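PDB 3OF7: regulator of chromosome condensation from Saccharomyces cerevisiae, which promotes the exchange of GDP for GTP on the GTPases GSP1 and GSP2, binds chromatin and controls RNA metabolism and transport. Local coordinates for residues A[173-178]-A[226-231]. Numbering follows the deposited sequence.
Sequences GTFRCN and FAWGNG
The ring of Phe175 takes Gly229 CA over the centre of one face and turns its edge to Trp228, whose indole receives it on a face. In this RCC1-type beta-propeller the contact exemplifies how neighbouring blades pack: strand 169-177, of the sheet that begins at 150-155, meets strand 225-229, of the next sheet, which begins at 206-211. The aromatic pair is T-shaped, with planes at 70° and centroids of the Phe175 ring and the Trp228 five-membered ring 4.7 Å apart. Phe175 CE1 reaches in 3.5 Å from Trp228 CE2, while Phe184 makes another edge-to-face pair with the indole and Met159 touches both residues. Trp228 CG stands anti to its own backbone nitrogen (chi1 179°), which swings the indole across the end of the phenyl ring. With an alanine here, the CE1–CZ edge of Phe175 would probably lose its aromatic mate, leaving a gap between the blades. Gly229 CA sits 3.6 Å from the Phe175 centroid in a CH-pi contact; a CB there would clash with Phe175 CD2, and the backbone angles alone call for glycine, since it would also jam against Trp228 O. Farther along, Asn230 ND2 hydrogen-bonds to Gln232 OE1, and OD1 accepts a hydrogen bond from Arg245 NH2. Asn230 CB lies against backbone, 3.4 Å from Arg176 O, and Asn230 OD1 rests 3.4 Å from Cys177 CB.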
ATOM      1  N   GLY A 173     -10.754  12.828   5.246  1.00 16.30           N
ATOM      2  CA  GLY A 173     -11.098  12.539   3.850  1.00 16.15           C
ATOM      3  C   GLY A 173     -12.497  11.956   3.775  1.00 16.58           C
ATOM      4  O   GLY A 173     -13.408  12.428   4.477  1.00 16.04           O
ATOM      5  N   THR A 174     -12.677  10.932   2.938  1.00 15.85           N
ATOM      6  CA  THR A 174     -13.982  10.284   2.774  1.00 16.07           C
ATOM      7  C   THR A 174     -13.821   8.906   2.144  1.00 16.05           C
ATOM      8  O   THR A 174     -12.718   8.546   1.718  1.00 16.31           O
ATOM      9  CB  THR A 174     -14.959  11.148   1.916  1.00 16.15           C
ATOM     10  OG1 THR A 174     -16.305  10.686   2.103  1.00 17.30           O
ATOM     11  CG2 THR A 174     -14.612  11.075   0.418  1.00 15.94           C
ATOM     12  N   PHE A 175     -14.903   8.133   2.105  1.00 15.68           N
ATOM     13  CA  PHE A 175     -14.945   6.918   1.298  1.00 16.41           C
ATOM     14  C   PHE A 175     -15.890   7.105   0.125  1.00 17.32           C
ATOM     15  O   PHE A 175     -17.042   7.536   0.291  1.00 17.31           O
ATOM     16  CB  PHE A 175     -15.391   5.699   2.115  1.00 16.09           C
ATOM     17  CG  PHE A 175     -14.591   5.480   3.364  1.00 16.20           C
ATOM     18  CD1 PHE A 175     -15.107   5.839   4.607  1.00 16.28           C
ATOM     19  CD2 PHE A 175     -13.318   4.922   3.301  1.00 15.56           C
ATOM     20  CE1 PHE A 175     -14.359   5.638   5.786  1.00 15.94           C
ATOM     21  CE2 PHE A 175     -12.566   4.715   4.470  1.00 16.90           C
ATOM     22  CZ  PHE A 175     -13.094   5.081   5.717  1.00 15.31           C
ATOM     23  N   ARG A 176     -15.392   6.777  -1.063  1.00 18.03           N
ATOM     24  CA  ARG A 176     -16.241   6.678  -2.232  1.00 19.58           C
ATOM     25  C   ARG A 176     -16.768   5.258  -2.402  1.00 20.35           C
ATOM     26  O   ARG A 176     -16.381   4.335  -1.687  1.00 20.27           O
ATOM     27  CB  ARG A 176     -15.486   7.123  -3.490  1.00 19.41           C
ATOM     28  CG  ARG A 176     -15.282   8.624  -3.595  1.00 20.63           C
ATOM     29  CD  ARG A 176     -14.582   8.970  -4.903  1.00 22.83           C
ATOM     30  NE  ARG A 176     -14.202  10.378  -4.959  1.00 25.93           N
ATOM     31  CZ  ARG A 176     -14.989  11.356  -5.400  0.70 27.60           C
ATOM     32  NH1 ARG A 176     -16.215  11.091  -5.839  1.00 28.88           N
ATOM     33  NH2 ARG A 176     -14.543  12.605  -5.399  1.00 28.98           N
ATOM     34  N   CYS A 177     -17.681   5.108  -3.350  1.00 21.93           N
ATOM     35  CA  CYS A 177     -18.214   3.825  -3.751  1.00 23.62           C
ATOM     36  C   CYS A 177     -18.364   3.869  -5.276  1.00 24.40           C
ATOM     37  O   CYS A 177     -17.983   4.856  -5.914  1.00 24.60           O
ATOM     38  CB  CYS A 177     -19.563   3.593  -3.073  1.00 23.47           C
ATOM     39  SG  CYS A 177     -20.753   4.892  -3.423  1.00 27.27           S
ATOM     40  N   ASN A 178     -18.931   2.815  -5.857  1.00 26.06           N
ATOM     41  CA  ASN A 178     -19.026   2.688  -7.318  1.00 27.52           C
ATOM     42  C   ASN A 178     -19.599   3.920  -8.030  1.00 28.16           C
ATOM     43  O   ASN A 178     -19.197   4.232  -9.157  1.00 29.01           O
ATOM     44  CB  ASN A 178     -19.842   1.439  -7.703  1.00 27.75           C
ATOM     45  CG  ASN A 178     -19.188   0.138  -7.246  0.80 28.31           C
ATOM     46  OD1 ASN A 178     -18.015   0.111  -6.874  0.80 29.92           O
ATOM     47  ND2 ASN A 178     -19.957  -0.951  -7.273  0.80 27.86           N
ATOM     48  N   PHE A 226     -10.915  -4.991  12.435  1.00 18.50           N
ATOM     49  CA  PHE A 226     -12.040  -4.098  12.228  1.00 18.11           C
ATOM     50  C   PHE A 226     -11.965  -3.549  10.822  1.00 17.91           C
ATOM     51  O   PHE A 226     -10.870  -3.340  10.294  1.00 17.68           O
ATOM     52  CB  PHE A 226     -11.989  -2.938  13.220  1.00 18.11           C
ATOM     53  CG  PHE A 226     -11.987  -3.382  14.651  1.00 19.47           C
ATOM     54  CD1 PHE A 226     -10.811  -3.806  15.259  1.00 20.60           C
ATOM     55  CD2 PHE A 226     -13.172  -3.425  15.374  1.00 20.66           C
ATOM     56  CE1 PHE A 226     -10.813  -4.239  16.586  1.00 21.63           C
ATOM     57  CE2 PHE A 226     -13.184  -3.858  16.702  1.00 21.26           C
ATOM     58  CZ  PHE A 226     -12.005  -4.260  17.306  1.00 21.41           C
ATOM     59  N   ALA A 227     -13.124  -3.308  10.225  1.00 17.37           N
ATOM     60  CA  ALA A 227     -13.171  -2.741   8.879  1.00 17.30           C
ATOM     61  C   ALA A 227     -14.093  -1.529   8.855  1.00 17.22           C
ATOM     62  O   ALA A 227     -15.051  -1.445   9.642  1.00 17.31           O
ATOM     63  CB  ALA A 227     -13.600  -3.799   7.878  1.00 17.09           C
ATOM     64  N   TRP A 228     -13.784  -0.581   7.971  1.00 16.37           N
ATOM     65  CA  TRP A 228     -14.497   0.689   7.878  1.00 16.04           C
ATOM     66  C   TRP A 228     -14.448   1.202   6.437  1.00 16.28           C
ATOM     67  O   TRP A 228     -13.371   1.266   5.831  1.00 15.94           O
ATOM     68  CB  TRP A 228     -13.846   1.694   8.837  1.00 15.77           C
ATOM     69  CG  TRP A 228     -14.413   3.105   8.902  1.00 15.66           C
ATOM     70  CD1 TRP A 228     -15.707   3.508   8.672  1.00 16.62           C
ATOM     71  CD2 TRP A 228     -13.693   4.279   9.291  1.00 15.83           C
ATOM     72  NE1 TRP A 228     -15.821   4.872   8.869  1.00 15.83           N
ATOM     73  CE2 TRP A 228     -14.600   5.367   9.251  1.00 15.16           C
ATOM     74  CE3 TRP A 228     -12.358   4.524   9.655  1.00 15.16           C
ATOM     75  CZ2 TRP A 228     -14.215   6.678   9.561  1.00 16.43           C
ATOM     76  CZ3 TRP A 228     -11.978   5.827   9.972  1.00 16.06           C
ATOM     77  CH2 TRP A 228     -12.901   6.890   9.912  1.00 15.76           C
ATOM     78  N   GLY A 229     -15.612   1.565   5.898  1.00 16.17           N
ATOM     79  CA  GLY A 229     -15.689   2.211   4.587  1.00 16.19           C
ATOM     80  C   GLY A 229     -16.701   1.558   3.667  1.00 17.03           C
ATOM     81  O   GLY A 229     -17.695   0.981   4.131  1.00 15.96           O
ATOM     82  N   ASN A 230     -16.456   1.645   2.360  1.00 16.36           N
ATOM     83  CA  ASN A 230     -17.322   0.986   1.385  1.00 16.71           C
ATOM     84  C   ASN A 230     -17.290  -0.532   1.539  1.00 16.71           C
ATOM     85  O   ASN A 230     -16.267  -1.098   1.917  1.00 16.50           O
ATOM     86  CB  ASN A 230     -16.942   1.393  -0.043  1.00 16.41           C
ATOM     87  CG  ASN A 230     -18.001   0.986  -1.069  1.00 17.79           C
ATOM     88  OD1 ASN A 230     -19.198   1.055  -0.800  1.00 16.51           O
ATOM     89  ND2 ASN A 230     -17.555   0.562  -2.251  1.00 15.57           N
ATOM     90  N   GLY A 231     -18.419  -1.187   1.265  1.00 16.73           N
ATOM     91  CA  GLY A 231     -18.533  -2.622   1.469  1.00 17.33           C
ATOM     92  C   GLY A 231     -19.148  -3.391   0.317  1.00 17.97           C
ATOM     93  O   GLY A 231     -19.529  -4.549   0.480  1.00 18.21           O
TER